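Local coordinates for uncharacterized protein (PDB 4E6F) that is of unknown function but belongs to the DUF4468 family of proteins, whose domain has a TBP-like fold, at residues Lys24-Lys29 with Leu109-Lys114; Tyr42-Lys47 with Val168-Pro173; Asp60-Phe65 with Ala74-Glu79; Ser89-Leu94 with Phe117-Thr122. All coordinates share one frame; numbering follows the deposited sequence. Where two conformers were deposited one is given.

Overall arrangement
Contacts 1, 3 and 4 all belong to the antiparallel sheet of the TBP-like domain, whereas contact 2 joins helix 38-54 to the C-terminal end of helix 149-169. All four are partly buried. Contact 1, its centre about 7 Å from that of the chain, combines regular backbone pairing with apolar side chains facing helix 149-169. Contact 4 shares strand 107-119 with it but, with its centre about 18 Å from the chain's centre, depends more on charged and hydroxyl groups. Contact 3 is a bulged hairpin with a hydrated acidic pair at one end; it touches contact 4 where E78 and E79 meet L94, and contact 2 through I63 and T46. Contact 2 is mainly apolar, with one aromatic ring at its middle.

Contact 1. Residues Lys24-Lys29 with Leu109-Lys114; sequences KVVFSK and LVELEK. With EDO (1,2-ethanediol), chain E.
F27 O receives the shortest bond between strands 24-29 and 109-114: L112 N lies 2.8 Å from it with a nearly straight N-H...O angle of 168°, and E111 CA adds a CA-H...O contact to the same oxygen. This is regular antiparallel pairing in the sheet of the TBP-like fold. F27 with L112 and K29 with V110 are hydrogen-bonded pairs; S28 and E111 form the non-hydrogen-bonded pair between them. On one face the side chains of F27 and L112 run side by side, their CB atoms 4.1 Å apart, and both are covered by helix 149-169, through T155 and A159 for F27 and F158 for L112. The other face pairs apolar carbon with the stems of acidic residues. V26 CG1, set anti to the backbone N (chi1 -180°), packs 3.9 Å from E111 CB, while V26 CG2 lies alongside E113 CB; the carboxylate of E113 is hydrogen-bonded to T100 on strand 90-104. S28 CB rests 4.0 Å from E111 CG. At the far end of the pairing a water replaces a direct bond between the strands, donating to V25 O at 2.8 Å and accepting from K114 N at 2.9 Å.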
loop_
_atom_site.group_PDB
_atom_site.type_symbol
_atom_site.label_atom_id
_atom_site.label_comp_id
_atom_site.label_asym_id
_atom_site.label_seq_id
_atom_site.Cartn_x
_atom_site.Cartn_y
_atom_site.Cartn_z
ATOM N N LYS A 24 -2.147 5.498 -13.515
ATOM C CA LYS A 24 -1.511 5.666 -12.201
ATOM C C LYS A 24 -1.463 4.356 -11.429
ATOM O O LYS A 24 -2.366 3.539 -11.556
ATOM C CB LYS A 24 -2.281 6.711 -11.361
ATOM C CG LYS A 24 -2.452 8.082 -12.033
ATOM C CD LYS A 24 -1.149 8.861 -12.105
ATOM C CE LYS A 24 -1.373 10.288 -12.557
ATOM N NZ LYS A 24 -0.089 10.942 -12.911
ATOM N N VAL A 25 -0.433 4.179 -10.603
ATOM C CA VAL A 25 -0.328 2.971 -9.788
ATOM C C VAL A 25 -1.331 3.054 -8.649
ATOM O O VAL A 25 -1.312 4.012 -7.857
ATOM C CB VAL A 25 1.109 2.751 -9.271
ATOM C CG1 VAL A 25 1.151 1.624 -8.226
ATOM C CG2 VAL A 25 2.040 2.440 -10.436
ATOM N N VAL A 26 -2.202 2.041 -8.552
ATOM C CA VAL A 26 -3.173 1.967 -7.471
ATOM C C VAL A 26 -3.247 0.523 -7.000
ATOM O O VAL A 26 -3.726 -0.325 -7.757
ATOM C CB VAL A 26 -4.578 2.459 -7.904
ATOM C CG1 VAL A 26 -5.575 2.375 -6.738
ATOM C CG2 VAL A 26 -4.531 3.884 -8.465
ATOM N N PHE A 27 -2.789 0.229 -5.783
ATOM C CA PHE A 27 -2.998 -1.119 -5.231
ATOM C C PHE A 27 -4.380 -1.128 -4.618
ATOM O O PHE A 27 -4.783 -0.122 -4.037
ATOM C CB PHE A 27 -1.934 -1.455 -4.171
ATOM C CG PHE A 27 -0.526 -1.551 -4.699
ATOM C CD1 PHE A 27 0.296 -0.431 -4.743
ATOM C CD2 PHE A 27 -0.019 -2.766 -5.157
ATOM C CE1 PHE A 27 1.613 -0.519 -5.225
ATOM C CE2 PHE A 27 1.303 -2.855 -5.644
ATOM C CZ PHE A 27 2.105 -1.731 -5.675
ATOM N N SER A 28 -5.120 -2.210 -4.754
ATOM C CA SER A 28 -6.461 -2.215 -4.176
ATOM C C SER A 28 -6.870 -3.593 -3.691
ATOM O O SER A 28 -6.382 -4.626 -4.177
ATOM C CB SER A 28 -7.490 -1.701 -5.172
ATOM O OG SER A 28 -7.582 -2.560 -6.292
ATOM N N LYS A 29 -7.791 -3.591 -2.732
ATOM C CA LYS A 29 -8.370 -4.820 -2.227
ATOM C C LYS A 29 -9.767 -4.538 -1.796
ATOM O O LYS A 29 -10.043 -3.521 -1.129
ATOM C CB LYS A 29 -7.557 -5.412 -1.061
ATOM C CG LYS A 29 -7.995 -6.836 -0.617
ATOM C CD LYS A 29 -7.420 -7.916 -1.491
ATOM C CE LYS A 29 -5.993 -8.244 -1.138
ATOM N NZ LYS A 29 -5.384 -9.176 -2.120
ATOM N N LEU A 109 -13.755 -1.000 0.003
ATOM C CA LEU A 109 -12.668 -0.974 -0.976
ATOM C C LEU A 109 -11.536 -0.190 -0.347
ATOM O O LEU A 109 -11.767 0.934 0.116
ATOM C CB LEU A 109 -13.093 -0.339 -2.314
ATOM C CG LEU A 109 -11.975 -0.152 -3.371
ATOM C CD1 LEU A 109 -11.452 -1.488 -3.883
ATOM C CD2 LEU A 109 -12.481 0.733 -4.549
ATOM N N VAL A 110 -10.313 -0.735 -0.348
ATOM C CA VAL A 110 -9.151 -0.032 0.175
ATOM C C VAL A 110 -8.166 0.162 -0.978
ATOM O O VAL A 110 -7.808 -0.812 -1.651
ATOM C CB VAL A 110 -8.479 -0.752 1.374
ATOM C CG1 VAL A 110 -7.266 0.042 1.894
ATOM C CG2 VAL A 110 -9.485 -0.994 2.510
ATOM N N GLU A 111 -7.777 1.410 -1.231
ATOM C CA GLU A 111 -6.824 1.729 -2.269
ATOM C C GLU A 111 -5.591 2.398 -1.708
ATOM O O GLU A 111 -5.695 3.256 -0.818
ATOM C CB GLU A 111 -7.455 2.665 -3.316
ATOM C CG GLU A 111 -8.590 1.990 -4.071
ATOM C CD GLU A 111 -9.398 2.928 -4.950
ATOM O OE1 GLU A 111 -10.066 3.841 -4.412
ATOM O OE2 GLU A 111 -9.345 2.758 -6.187
ATOM N N LEU A 112 -4.418 2.016 -2.257
ATOM C CA LEU A 112 -3.144 2.629 -1.906
ATOM C C LEU A 112 -2.645 3.301 -3.176
ATOM O O LEU A 112 -2.402 2.625 -4.186
ATOM C CB LEU A 112 -2.151 1.584 -1.358
ATOM C CG LEU A 112 -0.773 2.115 -1.015
ATOM C CD1 LEU A 112 -0.818 2.976 0.244
ATOM C CD2 LEU A 112 0.219 0.969 -0.817
ATOM N N GLU A 113 -2.574 4.622 -3.153
ATOM C CA GLU A 113 -2.250 5.377 -4.359
ATOM C C GLU A 113 -1.350 6.571 -4.106
ATOM O O GLU A 113 -0.935 6.808 -2.972
ATOM C CB GLU A 113 -3.562 5.843 -5.010
ATOM C CG GLU A 113 -4.462 6.668 -4.087
ATOM C CD GLU A 113 -5.733 7.178 -4.736
ATOM O OE1 GLU A 113 -5.780 7.268 -5.983
ATOM O OE2 GLU A 113 -6.700 7.462 -3.997
ATOM N N LYS A 114 -1.017 7.310 -5.192
ATOM C CA LYS A 114 -0.163 8.493 -5.140
ATOM C C LYS A 114 1.166 8.150 -4.433
ATOM O O LYS A 114 1.632 8.882 -3.554
ATOM C CB LYS A 114 -0.898 9.667 -4.455
ATOM C CG LYS A 114 -2.164 10.058 -5.203
ATOM C CD LYS A 114 -2.825 11.221 -4.486
ATOM C CE LYS A 114 -4.144 11.570 -5.098
ATOM N NZ LYS A 114 -4.750 12.717 -4.359
HETATM C C1 EDO E . 1.431 11.630 -1.168
HETATM O O1 EDO E . 0.396 10.671 -1.335
HETATM C C2 EDO E . 1.362 12.243 0.255
HETATM O O2 EDO E . 1.533 11.238 1.260
HETATM O O HOH W 1 -1.954 6.728 -7.863
#

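Contact 2. Residues Tyr42-Lys47 with Val168-Pro173; sequences YDTMTK and VAFGAP
Over one face of the F170 ring sits the methyl CE of M45, modelled as selenomethionine, 3.6 Å above the ring plane and displaced toward the rim. Its distance to the ring centroid is 4.0 Å, only 25° off the ring normal, which makes this a CH-pi contact. The selenium lies farther out, with SE 4.7 Å from the F170 centroid in an oblique position, the heavier-atom counterpart of a Met-aromatic contact. Farther back along the same side chain, M45 CG is 3.7 Å from F170 CZ, so CG, SE and CE all lie near the CZ end of the ring. The bends at chi2 (-68°) and chi3 (96°) turn the chain back on itself and bring the methyl over the ring. That methyl also meets A169 CB at 3.8 Å and thereby touches both the last helical residue, A169, and F170 just after it.

T44 approaches F170 obliquely: its CG2 lies 3.9 Å from F170 CE1 and 3.6 Å from A169 O. Its hydroxyl is turned to its own helix, where OG1 is hydrogen-bonded to Q40 O. Across the contact its methyl, not its hydroxyl, does the touching.

The phenylalanine lies where helix 149-169 ends in a Schellman motif, with G171 at positive phi. Around this junction of two helices, M45 also packs on I73 of strand 72-85 and on V166 of helix 149-169, C108 of strand 107-119 touches both M45 and F170, and F170 also touches I33 in a loop.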
loop_
_atom_site.group_PDB
_atom_site.type_symbol
_atom_site.label_atom_id
_atom_site.label_comp_id
_atom_site.label_asym_id
_atom_site.label_seq_id
_atom_site.Cartn_x
_atom_site.Cartn_y
_atom_site.Cartn_z
ATOM N N TYR A 42 -17.635 2.029 8.050
ATOM C CA TYR A 42 -17.025 3.354 8.089
ATOM C C TYR A 42 -16.367 3.589 9.467
ATOM O O TYR A 42 -15.240 4.090 9.524
ATOM C CB TYR A 42 -18.098 4.413 7.769
ATOM C CG TYR A 42 -17.613 5.834 7.939
ATOM C CD1 TYR A 42 -16.973 6.506 6.899
ATOM C CD2 TYR A 42 -17.843 6.530 9.123
ATOM C CE1 TYR A 42 -16.531 7.826 7.056
ATOM C CE2 TYR A 42 -17.402 7.842 9.290
ATOM C CZ TYR A 42 -16.745 8.481 8.255
ATOM O OH TYR A 42 -16.341 9.784 8.431
ATOM N N ASP A 43 -17.065 3.232 10.581
ATOM C CA ASP A 43 -16.496 3.437 11.911
ATOM C C ASP A 43 -15.305 2.523 12.150
ATOM O O ASP A 43 -14.347 2.938 12.793
ATOM C CB ASP A 43 -17.549 3.259 13.005
ATOM C CG ASP A 43 -18.662 4.296 12.959
ATOM O OD1 ASP A 43 -18.423 5.412 12.432
ATOM O OD2 ASP A 43 -19.749 4.010 13.479
ATOM N N THR A 44 -15.342 1.279 11.637
ATOM C CA THR A 44 -14.202 0.370 11.805
ATOM C C THR A 44 -12.985 0.897 11.056
ATOM O O THR A 44 -11.852 0.820 11.549
ATOM C CB THR A 44 -14.573 -1.040 11.297
ATOM O OG1 THR A 44 -15.709 -1.507 12.028
ATOM C CG2 THR A 44 -13.431 -2.041 11.430
HETATM N N MSE A 45 -13.232 1.410 9.843
HETATM C CA MSE A 45 -12.164 1.900 8.965
HETATM C C MSE A 45 -11.571 3.242 9.442
HETATM O O MSE A 45 -10.353 3.446 9.293
HETATM C CB MSE A 45 -12.655 1.960 7.528
HETATM C CG MSE A 45 -12.788 0.550 6.919
HETATM SE SE MSE A 45 -10.984 -0.281 6.678
HETATM C CE MSE A 45 -10.858 -1.366 8.334
ATOM N N THR A 46 -12.397 4.140 10.044
ATOM C CA THR A 46 -11.816 5.393 10.550
ATOM C C THR A 46 -10.888 5.062 11.721
ATOM O O THR A 46 -9.769 5.601 11.768
ATOM C CB THR A 46 -12.870 6.444 10.923
ATOM O OG1 THR A 46 -13.807 5.876 11.823
ATOM C CG2 THR A 46 -13.573 7.035 9.718
ATOM N N LYS A 47 -11.318 4.161 12.645
ATOM C CA LYS A 47 -10.479 3.773 13.775
ATOM C C LYS A 47 -9.217 3.074 13.271
ATOM O O LYS A 47 -8.117 3.375 13.734
ATOM C CB LYS A 47 -11.251 2.869 14.754
ATOM C CG LYS A 47 -12.244 3.626 15.624
ATOM N N VAL A 168 -7.538 -7.987 9.303
ATOM C CA VAL A 168 -7.457 -8.191 10.765
ATOM C C VAL A 168 -8.403 -7.198 11.480
ATOM O O VAL A 168 -9.091 -7.581 12.437
ATOM C CB VAL A 168 -5.988 -8.084 11.278
ATOM C CG1 VAL A 168 -5.916 -8.115 12.808
ATOM C CG2 VAL A 168 -5.130 -9.197 10.684
ATOM N N ALA A 169 -8.469 -5.941 10.993
ATOM C CA ALA A 169 -9.394 -4.969 11.581
ATOM C C ALA A 169 -10.856 -5.441 11.435
ATOM O O ALA A 169 -11.695 -5.104 12.278
ATOM C CB ALA A 169 -9.217 -3.605 10.930
ATOM N N PHE A 170 -11.150 -6.231 10.372
ATOM C CA PHE A 170 -12.508 -6.752 10.163
ATOM C C PHE A 170 -12.724 -8.105 10.846
ATOM O O PHE A 170 -13.816 -8.668 10.724
ATOM C CB PHE A 170 -12.840 -6.838 8.660
ATOM C CG PHE A 170 -13.119 -5.496 8.003
ATOM C CD1 PHE A 170 -14.134 -4.661 8.482
ATOM C CD2 PHE A 170 -12.413 -5.099 6.876
ATOM C CE1 PHE A 170 -14.398 -3.428 7.871
ATOM C CE2 PHE A 170 -12.696 -3.879 6.241
ATOM C CZ PHE A 170 -13.689 -3.053 6.747
ATOM N N GLY A 171 -11.728 -8.594 11.582
ATOM C CA GLY A 171 -11.880 -9.813 12.382
ATOM C C GLY A 171 -11.094 -11.021 11.942
ATOM O O GLY A 171 -11.142 -12.054 12.622
ATOM N N ALA A 172 -10.351 -10.925 10.815
ATOM C CA ALA A 172 -9.583 -12.077 10.333
ATOM C C ALA A 172 -8.447 -12.428 11.312
ATOM O O ALA A 172 -7.845 -11.516 11.895
ATOM C CB ALA A 172 -8.997 -11.786 8.950
ATOM N N PRO A 173 -8.133 -13.724 11.508
ATOM C CA PRO A 173 -6.974 -14.053 12.355
ATOM C C PRO A 173 -5.681 -13.551 11.697
ATOM O O PRO A 173 -5.535 -13.614 10.465
ATOM C CB PRO A 173 -7.025 -15.579 12.457
ATOM C CG PRO A 173 -7.785 -16.033 11.256
ATOM C CD PRO A 173 -8.750 -14.934 10.913
#

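Contact 3. Residues Asp60-Phe65 with Ala74-Glu79; sequences DSRIVF and AGVGEE
E78 meets D60 at its base and at its tip: its CB lies 3.9 Å from D60 CB, CG spans the length between, CD faces the same D60 carbon, and OE1 comes within 3.6 Å of it. With chi1 at -180° and an extended chain, the glutamate runs beside the aspartate, and the two carboxylates end close together, E78 OE1 being 3.8 Å from D60 OD2. Two waters donate to the pair, one to D60 OD2 and E78 OE2, the other to E78 OE1 and only weakly to D60 OD2, and probably ease the repulsion. Beside them, S61 OG accepts a hydrogen bond of 3.0 Å from E78 N, and it is itself held by N58 and N56. An alanine at S61 is likely to leave E78 N without this acceptor and the N58 and N56 side chains without a partner they share. Farther along, R62 and V76 form a hydrogen-bonded pair, and I63 sits against G75, their CA atoms 3.9 Å apart. Next the register slips by one residue: A74 O accepts from both V64 N (2.8 Å) and F65 N (3.1 Å), while F65 O receives A74 N. Two residues facing one make this a classic beta bulge in the hairpin of strands 62-67 and 72-85.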
loop_
_atom_site.group_PDB
_atom_site.type_symbol
_atom_site.label_atom_id
_atom_site.label_comp_id
_atom_site.label_asym_id
_atom_site.label_seq_id
_atom_site.Cartn_x
_atom_site.Cartn_y
_atom_site.Cartn_z
ATOM N N ASP A 60 3.507 13.858 8.845
ATOM C CA ASP A 60 3.037 13.668 7.465
ATOM C C ASP A 60 2.152 12.416 7.323
ATOM O O ASP A 60 1.861 11.972 6.200
ATOM C CB ASP A 60 4.234 13.604 6.507
ATOM C CG ASP A 60 4.884 14.968 6.339
ATOM O OD1 ASP A 60 4.309 15.813 5.632
ATOM O OD2 ASP A 60 5.912 15.214 6.987
ATOM N N SER A 61 1.683 11.875 8.470
ATOM C CA SER A 61 0.804 10.711 8.501
ATOM C C SER A 61 -0.448 11.032 9.297
ATOM O O SER A 61 -0.390 11.239 10.514
ATOM C CB SER A 61 1.544 9.520 9.092
ATOM O OG SER A 61 2.649 9.195 8.255
ATOM N N ARG A 62 -1.601 11.120 8.605
ATOM C CA ARG A 62 -2.848 11.480 9.271
ATOM C C ARG A 62 -4.036 11.298 8.331
ATOM O O ARG A 62 -3.870 11.317 7.084
ATOM C CB ARG A 62 -2.789 12.976 9.710
ATOM C CG ARG A 62 -2.456 13.920 8.532
ATOM C CD ARG A 62 -2.397 15.375 8.939
ATOM N NE ARG A 62 -1.265 15.569 9.841
ATOM C CZ ARG A 62 -1.158 16.586 10.679
ATOM N NH1 ARG A 62 -2.085 17.535 10.702
ATOM N NH2 ARG A 62 -0.113 16.676 11.490
ATOM N N ILE A 63 -5.244 11.178 8.915
ATOM C CA ILE A 63 -6.464 11.185 8.108
ATOM C C ILE A 63 -6.665 12.625 7.663
ATOM O O ILE A 63 -6.577 13.536 8.497
ATOM C CB ILE A 63 -7.673 10.688 8.913
ATOM C CG1 ILE A 63 -7.450 9.229 9.360
ATOM C CG2 ILE A 63 -8.967 10.814 8.062
ATOM C CD1 ILE A 63 -8.608 8.631 10.153
ATOM N N VAL A 64 -6.972 12.847 6.363
ATOM C CA VAL A 64 -7.169 14.229 5.892
ATOM C C VAL A 64 -8.583 14.489 5.351
ATOM O O VAL A 64 -8.958 15.662 5.144
ATOM C CB VAL A 64 -6.122 14.619 4.806
ATOM C CG1 VAL A 64 -4.699 14.588 5.372
ATOM C CG2 VAL A 64 -6.216 13.685 3.580
ATOM N N PHE A 65 -9.367 13.417 5.131
ATOM C CA PHE A 65 -10.704 13.560 4.577
ATOM C C PHE A 65 -11.600 12.462 5.101
ATOM O O PHE A 65 -11.190 11.285 5.125
ATOM C CB PHE A 65 -10.631 13.435 3.015
ATOM C CG PHE A 65 -11.962 13.499 2.294
ATOM C CD1 PHE A 65 -12.799 12.385 2.230
ATOM C CD2 PHE A 65 -12.376 14.670 1.663
ATOM C CE1 PHE A 65 -14.044 12.455 1.584
ATOM C CE2 PHE A 65 -13.604 14.730 0.987
ATOM C CZ PHE A 65 -14.442 13.627 0.966
ATOM N N ALA A 74 -9.986 9.328 3.524
ATOM C CA ALA A 74 -8.661 9.333 2.918
ATOM C C ALA A 74 -7.642 9.833 3.908
ATOM O O ALA A 74 -7.903 10.768 4.670
ATOM C CB ALA A 74 -8.617 10.176 1.655
ATOM N N GLY A 75 -6.467 9.225 3.856
ATOM C CA GLY A 75 -5.370 9.651 4.711
ATOM C C GLY A 75 -4.087 9.683 3.926
ATOM O O GLY A 75 -4.000 9.100 2.832
ATOM N N VAL A 76 -3.101 10.378 4.461
ATOM C CA VAL A 76 -1.780 10.406 3.850
ATOM C C VAL A 76 -0.796 9.795 4.828
ATOM O O VAL A 76 -0.987 9.885 6.036
ATOM C CB VAL A 76 -1.340 11.803 3.373
ATOM C CG1 VAL A 76 -2.315 12.302 2.290
ATOM C CG2 VAL A 76 -1.236 12.802 4.543
ATOM N N GLY A 77 0.227 9.156 4.294
ATOM C CA GLY A 77 1.226 8.519 5.132
ATOM C C GLY A 77 2.627 8.700 4.602
ATOM O O GLY A 77 2.846 8.921 3.400
ATOM N N GLU A 78 3.578 8.555 5.517
ATOM C CA GLU A 78 4.993 8.650 5.194
ATOM C C GLU A 78 5.716 7.638 6.057
ATOM O O GLU A 78 5.528 7.612 7.280
ATOM C CB GLU A 78 5.508 10.068 5.444
ATOM C CG GLU A 78 6.986 10.214 5.107
ATOM C CD GLU A 78 7.479 11.617 5.386
ATOM O OE1 GLU A 78 7.120 12.538 4.620
ATOM O OE2 GLU A 78 8.222 11.794 6.377
ATOM N N GLU A 79 6.509 6.776 5.423
ATOM C CA GLU A 79 7.246 5.736 6.155
ATOM C C GLU A 79 8.565 5.446 5.513
ATOM O O GLU A 79 8.772 5.792 4.346
ATOM C CB GLU A 79 6.463 4.405 6.129
ATOM C CG GLU A 79 5.168 4.359 6.908
ATOM C CD GLU A 79 4.487 3.012 6.794
ATOM O OE1 GLU A 79 5.125 1.979 7.111
ATOM O OE2 GLU A 79 3.302 2.989 6.402
HETATM O O HOH W 2 7.189 13.473 8.269
HETATM O O HOH W 3 7.965 14.980 4.202
#

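Contact 4. Residues Ser89-Leu94 with Phe117-Thr122; sequences SLDRTL and FTYRET
Trans first torsions in both D91 (chi1 -175°) and Y119 (chi1 -172°) swing the carboxylate and the phenol into each other's reach across the strands. Y119 OH donates to D91 OD1 over a very short 2.5 Å, meeting the oxygen on its syn side and close to the carboxylate plane. In the R120 conformer described here, the same oxygen takes a salt bridge from R120 NH2, 3.1 Å away and well above that plane, while R120 CG covers one face of the Y119 ring. K150 completes the cluster, forming a salt bridge with D91 OD2 and bonding to Y119 OH. An asparagine in place of D91 would probably leave K150 and R120 without the negative charge that each pairs with.

The segments belong to the antiparallel hairpin of strands 90-104 and 107-119 in the TBP-like fold, and within these two segments the one hydrogen-bonded pair is L94 with T118: L94 N reaches T118 O at 2.9 Å. L94 O in turn is gripped from opposite faces of its plane, by T118 N at 3.0 Å and by T93 OG1, also at 3.0 Å. T93 CB packs 3.8 Å from Y119 CD1, and W151 of helix 149-169 meets the rings of F117 and Y119 edge-to-face. Beyond Y119 a water links the two backbones, donating to R92 O at 2.7 Å and accepting from R120 N at 2.9 Å.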
loop_
_atom_site.group_PDB
_atom_site.type_symbol
_atom_site.label_atom_id
_atom_site.label_comp_id
_atom_site.label_asym_id
_atom_site.label_seq_id
_atom_site.Cartn_x
_atom_site.Cartn_y
_atom_site.Cartn_z
ATOM N N SER A 89 26.013 -0.744 6.453
ATOM C CA SER A 89 25.067 0.001 5.632
ATOM C C SER A 89 23.597 -0.339 5.906
ATOM O O SER A 89 23.303 -1.416 6.414
ATOM C CB SER A 89 25.381 -0.259 4.160
ATOM O OG SER A 89 25.142 -1.611 3.802
ATOM N N LEU A 90 22.689 0.562 5.498
ATOM C CA LEU A 90 21.259 0.453 5.691
ATOM C C LEU A 90 20.687 1.030 4.424
ATOM O O LEU A 90 20.920 2.205 4.142
ATOM C CB LEU A 90 20.748 1.190 6.950
ATOM C CG LEU A 90 19.205 1.244 7.062
ATOM C CD1 LEU A 90 18.628 -0.115 7.438
ATOM C CD2 LEU A 90 18.786 2.276 8.074
ATOM N N ASP A 91 20.069 0.188 3.592
ATOM C CA ASP A 91 19.524 0.652 2.331
ATOM C C ASP A 91 18.020 0.762 2.491
ATOM O O ASP A 91 17.361 -0.262 2.690
ATOM C CB ASP A 91 19.888 -0.329 1.197
ATOM C CG ASP A 91 19.459 0.153 -0.186
ATOM O OD1 ASP A 91 19.323 1.380 -0.372
ATOM O OD2 ASP A 91 19.289 -0.704 -1.088
ATOM N N ARG A 92 17.489 1.985 2.449
ATOM C CA ARG A 92 16.060 2.211 2.628
ATOM C C ARG A 92 15.588 3.384 1.795
ATOM O O ARG A 92 16.403 4.218 1.384
ATOM C CB ARG A 92 15.757 2.482 4.118
ATOM C CG ARG A 92 16.352 3.795 4.650
ATOM C CD ARG A 92 16.053 3.995 6.120
ATOM N NE ARG A 92 16.513 5.305 6.585
ATOM C CZ ARG A 92 16.297 5.785 7.807
ATOM N NH1 ARG A 92 15.612 5.077 8.695
ATOM N NH2 ARG A 92 16.748 6.987 8.143
ATOM N N THR A 93 14.269 3.483 1.592
ATOM C CA THR A 93 13.696 4.623 0.915
ATOM C C THR A 93 12.587 5.215 1.762
ATOM O O THR A 93 11.939 4.491 2.528
ATOM C CB THR A 93 13.144 4.261 -0.491
ATOM O OG1 THR A 93 12.743 5.470 -1.150
ATOM C CG2 THR A 93 11.948 3.293 -0.447
ATOM N N LEU A 94 12.358 6.517 1.609
ATOM C CA LEU A 94 11.153 7.092 2.195
ATOM C C LEU A 94 10.052 6.816 1.190
ATOM O O LEU A 94 10.318 6.757 -0.017
ATOM C CB LEU A 94 11.324 8.611 2.413
ATOM C CG LEU A 94 10.306 9.293 3.317
ATOM C CD1 LEU A 94 10.526 8.893 4.795
ATOM C CD2 LEU A 94 10.365 10.828 3.136
ATOM N N PHE A 117 8.559 7.946 -3.940
ATOM C CA PHE A 117 9.724 7.612 -3.142
ATOM C C PHE A 117 10.695 8.755 -3.074
ATOM O O PHE A 117 10.857 9.491 -4.059
ATOM C CB PHE A 117 10.443 6.410 -3.769
ATOM C CG PHE A 117 9.570 5.198 -4.005
ATOM C CD1 PHE A 117 9.201 4.365 -2.947
ATOM C CD2 PHE A 117 9.112 4.890 -5.285
ATOM C CE1 PHE A 117 8.372 3.249 -3.163
ATOM C CE2 PHE A 117 8.296 3.766 -5.506
ATOM C CZ PHE A 117 7.953 2.941 -4.448
ATOM N N THR A 118 11.335 8.904 -1.908
ATOM C CA THR A 118 12.404 9.882 -1.688
ATOM C C THR A 118 13.574 9.064 -1.175
ATOM O O THR A 118 13.550 8.549 -0.050
ATOM C CB THR A 118 11.976 11.014 -0.763
ATOM O OG1 THR A 118 10.771 11.575 -1.272
ATOM C CG2 THR A 118 13.052 12.103 -0.662
ATOM N N TYR A 119 14.587 8.929 -2.014
ATOM C CA TYR A 119 15.719 8.056 -1.746
ATOM C C TYR A 119 17.001 8.849 -1.559
ATOM O O TYR A 119 17.323 9.700 -2.397
ATOM C CB TYR A 119 15.853 7.098 -2.949
ATOM C CG TYR A 119 16.852 5.972 -2.779
ATOM C CD1 TYR A 119 16.687 5.007 -1.785
ATOM C CD2 TYR A 119 17.885 5.791 -3.692
ATOM C CE1 TYR A 119 17.576 3.943 -1.657
ATOM C CE2 TYR A 119 18.770 4.718 -3.582
ATOM C CZ TYR A 119 18.587 3.780 -2.583
ATOM O OH TYR A 119 19.452 2.713 -2.489
ATOM N N ARG A 120 17.728 8.559 -0.453
ATOM C CA ARG A 120 18.995 9.227 -0.132
ATOM C C ARG A 120 18.800 10.756 -0.172
ATOM O O ARG A 120 19.642 11.490 -0.736
ATOM C CB ARG A 120 20.133 8.762 -1.080
ATOM C CG ARG A 120 20.212 7.246 -1.276
ATOM C CD ARG A 120 21.424 6.626 -0.631
ATOM N NE ARG A 120 21.294 5.174 -0.496
ATOM C CZ ARG A 120 22.056 4.289 -1.133
ATOM N NH1 ARG A 120 23.005 4.698 -1.966
ATOM N NH2 ARG A 120 21.875 2.989 -0.939
ATOM N N GLU A 121 17.657 11.224 0.414
ATOM C CA GLU A 121 17.228 12.616 0.599
ATOM C C GLU A 121 16.855 13.356 -0.690
ATOM O O GLU A 121 15.874 14.102 -0.677
ATOM C CB GLU A 121 18.291 13.452 1.346
ATOM C CG GLU A 121 18.498 13.065 2.802
ATOM C CD GLU A 121 19.448 11.910 3.068
ATOM O OE1 GLU A 121 20.480 11.801 2.367
ATOM O OE2 GLU A 121 19.183 11.142 4.020
ATOM N N THR A 122 17.632 13.198 -1.784
ATOM C CA THR A 122 17.355 14.005 -2.989
ATOM C C THR A 122 16.822 13.308 -4.247
ATOM O O THR A 122 16.424 14.011 -5.196
ATOM C CB THR A 122 18.639 14.752 -3.406
ATOM O OG1 THR A 122 19.681 13.806 -3.643
ATOM C CG2 THR A 122 19.087 15.777 -2.377
HETATM O O HOH W 4 19.427 4.167 1.822
HETATM O O HOH W 5 16.792 6.837 1.644
#